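Local coordinates for protein transcriptional regulator, HTH_3 family (Vibrio cholerae, PDB 1Y9Q) that probably regulates transcription by binding DNA through a helix-turn-helix domain, and carries a zinc-binding cupin domain, with D-methionine bound in a pocket at the metal site, at residues E134-V139 with A166-A171. Residues are numbered along the deposited sequence; the frame is centred on the assembly and turned at random.
Sequences EGIMKV and AVTEKA
I136 packs across V167 and T168 where two sheet-to-sheet links of the cupin beta-sandwich meet: the short link between strands 127-134 and 137-141, and the loop from strand 162-166 to strand 171-178. The methyl CG2 of I136 lies 3.7 Å from CB of V167, the two side chains meeting at a slant, whereas T168 stands nearly perpendicular to I136 and brings its methyl CG2 to 3.8 Å from CB of I136. The T168 hydroxyl sits between its own backbone N and carbonyl carbon (chi1 44°). From there OG1 accepts an almost straight bond from N of I136 (3.1 Å, 177°) and donates to O of K170 at 2.6 Å, approaching from above that carbonyl plane. O of I136 is gripped twice, by N of V167 and N of T168, both on the same face of its plane. CA of G135 passes 3.6 Å from OG1 of T168; the glycine's positive phi (78°) turns the chain here. M137, a selenomethionine, forms an antiparallel non-hydrogen-bonded pair with A166; its CB meets CB of A171 before the chain leads away to Y164, a zinc ligand. The extended chains of E134 and K170 cross at a slant, OE2 of E134 resting 3.7 Å from CD of K170; OE1 of E134 stays 4.2 Å from NZ of K170, too far for a salt bridge, while a water donates to O of K170 at 2.8 Å and weakly to OE2 of E134.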
ATOM      1  N   GLU A 134      20.364   9.722   8.466  1.00 16.84           N
ATOM      2  CA  GLU A 134      19.993  11.010   9.036  1.00 20.02           C
ATOM      3  C   GLU A 134      18.497  11.125   9.291  1.00 17.93           C
ATOM      4  O   GLU A 134      17.683  10.623   8.513  1.00 17.46           O
ATOM      5  CB  GLU A 134      20.419  12.136   8.091  1.00 22.29           C
ATOM      6  CG  GLU A 134      20.209  13.533   8.658  1.00 30.06           C
ATOM      7  CD  GLU A 134      20.204  14.601   7.584  1.00 35.24           C
ATOM      8  OE1 GLU A 134      21.099  14.573   6.711  1.00 38.53           O
ATOM      9  OE2 GLU A 134      19.307  15.472   7.613  1.00 40.11           O
ATOM     10  N   GLY A 135      18.146  11.793  10.387  1.00 17.48           N
ATOM     11  CA  GLY A 135      16.753  11.996  10.727  1.00 15.85           C
ATOM     12  C   GLY A 135      16.028  10.821  11.350  1.00 16.34           C
ATOM     13  O   GLY A 135      16.634   9.860  11.830  1.00 15.22           O
ATOM     14  N   ILE A 136      14.705  10.919  11.345  1.00 15.77           N
ATOM     15  CA  ILE A 136      13.836   9.897  11.897  1.00 17.53           C
ATOM     16  C   ILE A 136      12.888   9.472  10.780  1.00 17.88           C
ATOM     17  O   ILE A 136      12.347  10.313  10.063  1.00 18.79           O
ATOM     18  CB  ILE A 136      13.015  10.453  13.087  1.00 18.01           C
ATOM     19  CG1 ILE A 136      13.955  10.829  14.236  1.00 18.65           C
ATOM     20  CG2 ILE A 136      11.988   9.423  13.547  1.00 18.52           C
ATOM     21  CD1 ILE A 136      13.250  11.485  15.406  1.00 18.51           C
HETATM   22  N   MSE A 137      12.696   8.169  10.629  1.00 18.70           N
HETATM   23  CA  MSE A 137      11.820   7.653   9.587  1.00 18.56           C
HETATM   24  C   MSE A 137      11.073   6.431  10.104  1.00 19.01           C
HETATM   25  O   MSE A 137      11.373   5.932  11.185  1.00 20.17           O
HETATM   26  CB  MSE A 137      12.651   7.251   8.365  1.00 19.96           C
HETATM   27  CG  MSE A 137      13.397   5.936   8.560  1.00 22.72           C
HETATM   28 SE   MSE A 137      14.259   5.301   6.965  1.00 35.81          SE
HETATM   29  CE  MSE A 137      12.676   4.903   5.911  1.00 22.60           C
ATOM     30  N   LYS A 138      10.087   5.963   9.338  1.00 19.91           N
ATOM     31  CA  LYS A 138       9.347   4.765   9.715  1.00 19.41           C
ATOM     32  C   LYS A 138       9.233   3.848   8.499  1.00 17.43           C
ATOM     33  O   LYS A 138       9.189   4.313   7.368  1.00 15.32           O
ATOM     34  CB  LYS A 138       7.961   5.116  10.274  1.00 21.82           C
ATOM     35  CG  LYS A 138       7.130   6.063   9.429  1.00 26.46           C
ATOM     36  CD  LYS A 138       5.771   6.302  10.105  1.00 27.17           C
ATOM     37  CE  LYS A 138       4.876   7.228   9.295  1.00 29.67           C
ATOM     38  NZ  LYS A 138       3.556   7.411   9.965  1.00 32.18           N
ATOM     39  N   VAL A 139       9.225   2.543   8.740  1.00 17.77           N
ATOM     40  CA  VAL A 139       9.148   1.567   7.661  1.00 16.93           C
ATOM     41  C   VAL A 139       7.971   0.642   7.910  1.00 16.97           C
ATOM     42  O   VAL A 139       7.839   0.083   8.998  1.00 18.92           O
ATOM     43  CB  VAL A 139      10.439   0.724   7.603  1.00 16.11           C
ATOM     44  CG1 VAL A 139      10.376  -0.263   6.443  1.00 15.95           C
ATOM     45  CG2 VAL A 139      11.648   1.639   7.450  1.00 17.99           C
ATOM     46  N   ALA A 166       9.338   9.652   6.092  1.00 19.06           N
ATOM     47  CA  ALA A 166      10.225  10.514   6.855  1.00 19.85           C
ATOM     48  C   ALA A 166       9.354  11.127   7.945  1.00 21.88           C
ATOM     49  O   ALA A 166       8.297  11.687   7.649  1.00 23.56           O
ATOM     50  CB  ALA A 166      10.794  11.601   5.961  1.00 17.40           C
ATOM     51  N   VAL A 167       9.770  10.994   9.202  1.00 21.37           N
ATOM     52  CA  VAL A 167       9.000  11.558  10.303  1.00 22.20           C
ATOM     53  C   VAL A 167       9.483  12.991  10.510  1.00 22.85           C
ATOM     54  O   VAL A 167       8.683  13.896  10.770  1.00 21.73           O
ATOM     55  CB  VAL A 167       9.167  10.739  11.592  1.00 23.45           C
ATOM     56  CG1 VAL A 167       8.194  11.238  12.647  1.00 24.06           C
ATOM     57  CG2 VAL A 167       8.907   9.266  11.300  1.00 26.07           C
ATOM     58  N   THR A 168      10.794  13.190  10.414  1.00 20.63           N
ATOM     59  CA  THR A 168      11.352  14.530  10.499  1.00 20.84           C
ATOM     60  C   THR A 168      11.162  15.001   9.063  1.00 23.00           C
ATOM     61  O   THR A 168      10.967  14.170   8.173  1.00 23.13           O
ATOM     62  CB  THR A 168      12.853  14.510  10.857  1.00 20.89           C
ATOM     63  OG1 THR A 168      13.522  13.504  10.083  1.00 20.39           O
ATOM     64  CG2 THR A 168      13.039  14.216  12.336  1.00 19.23           C
ATOM     65  N   GLU A 169      11.203  16.306   8.816  1.00 22.98           N
ATOM     66  CA  GLU A 169      11.004  16.794   7.454  1.00 24.38           C
ATOM     67  C   GLU A 169      11.912  16.095   6.452  1.00 24.22           C
ATOM     68  O   GLU A 169      11.514  15.829   5.317  1.00 24.66           O
ATOM     69  CB  GLU A 169      11.229  18.304   7.375  1.00 26.04           C
ATOM     70  CG  GLU A 169      10.160  19.121   8.073  1.00 31.08           C
ATOM     71  CD  GLU A 169       8.758  18.663   7.725  1.00 33.37           C
ATOM     72  OE1 GLU A 169       8.452  18.535   6.523  1.00 34.66           O
ATOM     73  OE2 GLU A 169       7.957  18.432   8.658  1.00 36.98           O
ATOM     74  N   LYS A 170      13.134  15.802   6.874  1.00 22.84           N
ATOM     75  CA  LYS A 170      14.089  15.133   6.008  1.00 22.65           C
ATOM     76  C   LYS A 170      14.653  13.891   6.682  1.00 21.53           C
ATOM     77  O   LYS A 170      14.823  13.852   7.899  1.00 20.00           O
ATOM     78  CB  LYS A 170      15.230  16.085   5.646  1.00 25.13           C
ATOM     79  CG  LYS A 170      16.362  15.433   4.862  1.00 27.67           C
ATOM     80  CD  LYS A 170      17.475  16.427   4.558  1.00 28.65           C
ATOM     81  CE  LYS A 170      18.607  15.766   3.790  1.00 30.15           C
ATOM     82  NZ  LYS A 170      19.692  16.720   3.423  1.00 32.03           N
ATOM     83  N   ALA A 171      14.923  12.871   5.877  1.00 21.78           N
ATOM     84  CA  ALA A 171      15.490  11.625   6.367  1.00 19.13           C
ATOM     85  C   ALA A 171      16.254  10.999   5.217  1.00 18.92           C
ATOM     86  O   ALA A 171      15.810  11.046   4.070  1.00 18.82           O
ATOM     87  CB  ALA A 171      14.398  10.690   6.841  1.00 21.19           C
TER
HETATM   88  O   HOH W   1      16.550  15.484   9.439  1.00 25.91           O